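PDB 3B79: toxin secretion ATP-binding protein from Vibrio parahaemolyticus RIMD 2210633, which probably exports toxins or related substrates across the cell membrane as an ATP-driven ABC transporter, of which this is the N-terminal peptidase C39-like domain. Local coordinates for residues Y19-P33 with L44-K56. Residues are numbered along the deposited sequence; the frame is centred on the assembly and turned at random.
Sequences YGLANSPEALVNGLP and LPRAAERAGLVAK
Arg-50 reaches from helix 44-51 to the turn that follows helix 25-29 and hooks onto the backbone of Asn-30. Its NE donates to Asn-30 O at 2.7 Å, in the plane of that carbonyl and close to the guanidinium plane, while NH2 adds a weak second bond to the same oxygen. NH1 turns back to Arg-46 O, one turn earlier, from above that carbonyl's plane, on the face opposite Arg-50 N; with Asn-30 O holding NE and NH2, this fixes the rotation of the flat group. Leu-32 CD2 lies over the centre of one guanidinium face, 3.4 Å above the plane, and also touches Arg-46 CB; its other methyl, CD1, rests on Ala-47. The chain of Arg-50, extended from CG to NE, brings CD against the carbonyl oxygens of Ala-27 and Leu-28.

Deeper in, where Ala-47 meets Leu-28, the axes of helices 25-29 and 44-51 come within 8.1 Å, their N-to-C directions 126° apart. Leu-28 O, buried without a hydrogen-bond partner, receives a CA-H...O contact from Ala-47. Leu-28 CD2 presses tightly on Ala-51 CB at 3.5 Å.

Near the end of helix 44-51, Asn-23 ND2 donates to Ala-51 O at 2.9 Å, on a lone pair but bent (142° at the hydrogen); ND2 also bonds Ser-16 OG. Leu-21, with CG anti to its carbonyl carbon (chi1 -62°), sets CD1 against both Ala-51 O and Leu-53 CD2.

Helix 7-18 backs the junction through Leu-12, which touches Leu-28 and Ala-47. Ser-24 N-caps helix 25-29 by accepting from Ala-27 N, and a Schellman motif at Gly-52 turns helix 44-51 into edge strand 53-59, joining the helical part of this C39-like, papain-clan domain to its antiparallel sheet.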
# COMPACT_ATOMS: atom_id res chain seq x y z
N TYR A 19 -7.69 -6.53 7.30
CA TYR A 19 -7.79 -7.94 7.61
C TYR A 19 -8.09 -8.22 9.08
O TYR A 19 -8.09 -9.38 9.50
CB TYR A 19 -6.49 -8.68 7.21
CG TYR A 19 -6.45 -9.08 5.75
CD1 TYR A 19 -6.91 -10.33 5.34
CD2 TYR A 19 -5.94 -8.23 4.76
CE1 TYR A 19 -6.88 -10.72 4.02
CE2 TYR A 19 -5.91 -8.60 3.43
CZ TYR A 19 -6.38 -9.86 3.07
OH TYR A 19 -6.34 -10.26 1.76
N GLY A 20 -8.37 -7.17 9.86
CA GLY A 20 -8.67 -7.34 11.30
C GLY A 20 -7.48 -7.75 12.11
O GLY A 20 -7.64 -8.34 13.19
N LEU A 21 -6.28 -7.45 11.62
CA LEU A 21 -5.08 -7.85 12.32
C LEU A 21 -4.57 -6.63 13.07
O LEU A 21 -4.29 -5.57 12.45
CB LEU A 21 -4.04 -8.42 11.36
CG LEU A 21 -4.45 -9.68 10.59
CD1 LEU A 21 -3.47 -10.03 9.48
CD2 LEU A 21 -4.65 -10.87 11.50
N ALA A 22 -4.42 -6.81 14.38
CA ALA A 22 -4.00 -5.77 15.31
C ALA A 22 -2.49 -5.80 15.37
O ALA A 22 -1.86 -6.77 15.80
CB ALA A 22 -4.60 -6.04 16.71
N ASN A 23 -1.89 -4.73 14.92
CA ASN A 23 -0.44 -4.72 14.92
C ASN A 23 -0.10 -3.32 15.12
O ASN A 23 -0.60 -2.46 14.40
CB ASN A 23 0.07 -5.18 13.55
CG ASN A 23 -0.04 -6.66 13.37
OD1 ASN A 23 0.61 -7.44 14.10
ND2 ASN A 23 -0.84 -7.08 12.38
N SER A 24 0.74 -3.06 16.11
CA SER A 24 1.25 -1.75 16.27
C SER A 24 2.21 -1.52 15.10
O SER A 24 2.87 -2.48 14.63
CB SER A 24 2.00 -1.63 17.59
OG SER A 24 2.99 -2.63 17.72
N PRO A 25 2.26 -0.28 14.61
CA PRO A 25 3.38 0.05 13.73
C PRO A 25 4.76 -0.43 14.28
O PRO A 25 5.64 -0.76 13.47
CB PRO A 25 3.30 1.57 13.65
CG PRO A 25 1.78 1.87 13.81
CD PRO A 25 1.32 0.85 14.79
N GLU A 26 4.93 -0.46 15.61
CA GLU A 26 6.16 -0.96 16.28
C GLU A 26 6.48 -2.42 15.96
O GLU A 26 7.60 -2.73 15.51
CB GLU A 26 6.11 -0.77 17.82
CG GLU A 26 7.02 0.36 18.39
CD GLU A 26 6.95 0.48 19.92
OE1 GLU A 26 6.93 -0.56 20.62
OE2 GLU A 26 6.93 1.64 20.44
N ALA A 27 5.51 -3.31 16.18
CA ALA A 27 5.67 -4.72 15.85
C ALA A 27 6.07 -4.90 14.39
O ALA A 27 6.89 -5.77 14.06
CB ALA A 27 4.38 -5.50 16.15
N LEU A 28 5.51 -4.07 13.52
CA LEU A 28 5.72 -4.30 12.09
C LEU A 28 7.12 -3.97 11.63
O LEU A 28 7.60 -4.51 10.62
CB LEU A 28 4.77 -3.49 11.23
CG LEU A 28 3.31 -3.79 11.55
CD1 LEU A 28 2.43 -3.23 10.44
CD2 LEU A 28 3.05 -5.25 11.78
N VAL A 29 7.79 -3.06 12.33
CA VAL A 29 9.17 -2.73 11.94
C VAL A 29 10.22 -3.35 12.86
O VAL A 29 11.42 -3.14 12.65
CB VAL A 29 9.38 -1.20 11.81
CG1 VAL A 29 8.45 -0.61 10.74
CG2 VAL A 29 9.17 -0.53 13.17
N ASN A 30 9.79 -4.13 13.86
CA ASN A 30 10.73 -4.67 14.87
C ASN A 30 11.83 -5.52 14.27
O ASN A 30 11.55 -6.52 13.61
CB ASN A 30 9.97 -5.49 15.93
CG ASN A 30 10.86 -5.83 17.15
OD1 ASN A 30 10.76 -6.91 17.72
ND2 ASN A 30 11.69 -4.90 17.54
N GLY A 31 13.07 -5.16 14.55
CA GLY A 31 14.22 -5.91 14.05
C GLY A 31 14.57 -5.68 12.58
O GLY A 31 15.42 -6.41 12.03
N LEU A 32 13.92 -4.72 11.92
CA LEU A 32 14.23 -4.43 10.51
C LEU A 32 15.15 -3.23 10.34
O LEU A 32 15.08 -2.25 11.06
CB LEU A 32 12.93 -4.19 9.74
CG LEU A 32 12.03 -5.42 9.70
CD1 LEU A 32 10.78 -5.04 8.95
CD2 LEU A 32 12.68 -6.68 9.11
N PRO A 33 16.08 -3.31 9.37
CA PRO A 33 16.98 -2.18 9.14
C PRO A 33 16.41 -1.08 8.27
O PRO A 33 16.57 -1.09 7.03
CB PRO A 33 18.17 -2.82 8.42
CG PRO A 33 17.55 -4.00 7.70
CD PRO A 33 16.41 -4.49 8.55
N LEU A 44 9.45 -4.59 2.99
CA LEU A 44 8.00 -4.69 3.17
C LEU A 44 7.50 -6.14 3.29
O LEU A 44 6.58 -6.41 4.07
CB LEU A 44 7.26 -3.92 2.07
CG LEU A 44 5.72 -3.99 2.12
CD1 LEU A 44 5.27 -3.22 3.32
CD2 LEU A 44 5.04 -3.48 0.86
N PRO A 45 8.07 -7.08 2.52
CA PRO A 45 7.63 -8.46 2.78
C PRO A 45 7.88 -8.92 4.22
O PRO A 45 7.02 -9.59 4.79
CB PRO A 45 8.43 -9.30 1.77
CG PRO A 45 8.59 -8.35 0.61
CD PRO A 45 8.88 -6.99 1.29
N ARG A 46 9.02 -8.56 4.80
CA ARG A 46 9.28 -8.96 6.20
C ARG A 46 8.40 -8.21 7.18
O ARG A 46 7.96 -8.80 8.19
CB ARG A 46 10.73 -8.70 6.55
CG ARG A 46 11.62 -9.82 6.11
CD ARG A 46 13.09 -9.36 6.29
NE ARG A 46 13.39 -8.44 5.21
CZ ARG A 46 14.56 -7.80 5.05
NH1 ARG A 46 15.50 -7.87 6.01
NH2 ARG A 46 14.75 -7.03 4.02
N ALA A 47 8.11 -6.92 6.91
CA ALA A 47 7.14 -6.20 7.75
C ALA A 47 5.76 -6.83 7.65
O ALA A 47 5.04 -6.95 8.67
CB ALA A 47 7.12 -4.72 7.37
N ALA A 48 5.36 -7.21 6.45
CA ALA A 48 4.06 -7.87 6.29
C ALA A 48 4.01 -9.19 7.07
O ALA A 48 3.00 -9.50 7.71
CB ALA A 48 3.78 -8.10 4.81
N GLU A 49 5.11 -9.96 7.03
CA GLU A 49 5.17 -11.20 7.79
C GLU A 49 4.90 -10.93 9.26
O GLU A 49 4.14 -11.65 9.90
CB GLU A 49 6.53 -11.89 7.62
CG GLU A 49 6.56 -13.33 8.20
CD GLU A 49 6.86 -13.40 9.72
OE1 GLU A 49 7.46 -12.46 10.27
OE2 GLU A 49 6.49 -14.42 10.38
N ARG A 50 5.49 -9.86 9.78
CA ARG A 50 5.32 -9.52 11.21
C ARG A 50 3.89 -9.14 11.52
O ARG A 50 3.46 -9.20 12.68
CB ARG A 50 6.24 -8.37 11.59
CG ARG A 50 7.69 -8.82 11.69
CD ARG A 50 8.62 -7.63 11.50
NE ARG A 50 10.01 -7.94 11.88
CZ ARG A 50 10.85 -8.79 11.26
NH1 ARG A 50 10.50 -9.47 10.17
NH2 ARG A 50 12.07 -8.97 11.75
N ALA A 51 3.15 -8.71 10.50
CA ALA A 51 1.72 -8.40 10.66
C ALA A 51 0.79 -9.63 10.54
O ALA A 51 -0.39 -9.53 10.89
CB ALA A 51 1.32 -7.38 9.61
N GLY A 52 1.28 -10.77 10.05
CA GLY A 52 0.47 -11.95 9.75
C GLY A 52 -0.01 -11.92 8.34
O GLY A 52 -0.98 -12.63 8.01
N LEU A 53 0.68 -11.16 7.47
CA LEU A 53 0.35 -11.04 6.05
C LEU A 53 1.48 -11.59 5.18
O LEU A 53 2.57 -11.83 5.68
CB LEU A 53 0.10 -9.55 5.68
CG LEU A 53 -1.06 -8.85 6.41
CD1 LEU A 53 -0.96 -7.36 6.19
CD2 LEU A 53 -2.40 -9.42 5.96
N VAL A 54 1.21 -11.74 3.91
CA VAL A 54 2.22 -12.05 2.91
C VAL A 54 2.14 -10.95 1.88
O VAL A 54 1.03 -10.64 1.37
CB VAL A 54 1.93 -13.35 2.20
CG1 VAL A 54 3.09 -13.65 1.19
CG2 VAL A 54 1.75 -14.48 3.19
N ALA A 55 3.28 -10.30 1.59
CA ALA A 55 3.30 -9.26 0.58
C ALA A 55 4.35 -9.59 -0.46
O ALA A 55 5.50 -9.91 -0.12
CB ALA A 55 3.62 -7.89 1.21
N LYS A 56 3.98 -9.45 -1.72
CA LYS A 56 4.89 -9.81 -2.81
C LYS A 56 4.85 -8.72 -3.89
O LYS A 56 3.76 -8.34 -4.34
CB LYS A 56 4.46 -11.13 -3.47
CG LYS A 56 5.39 -11.53 -4.65
CD LYS A 56 5.05 -12.91 -5.23
CE LYS A 56 5.30 -12.94 -6.77
NZ LYS A 56 6.65 -13.49 -7.16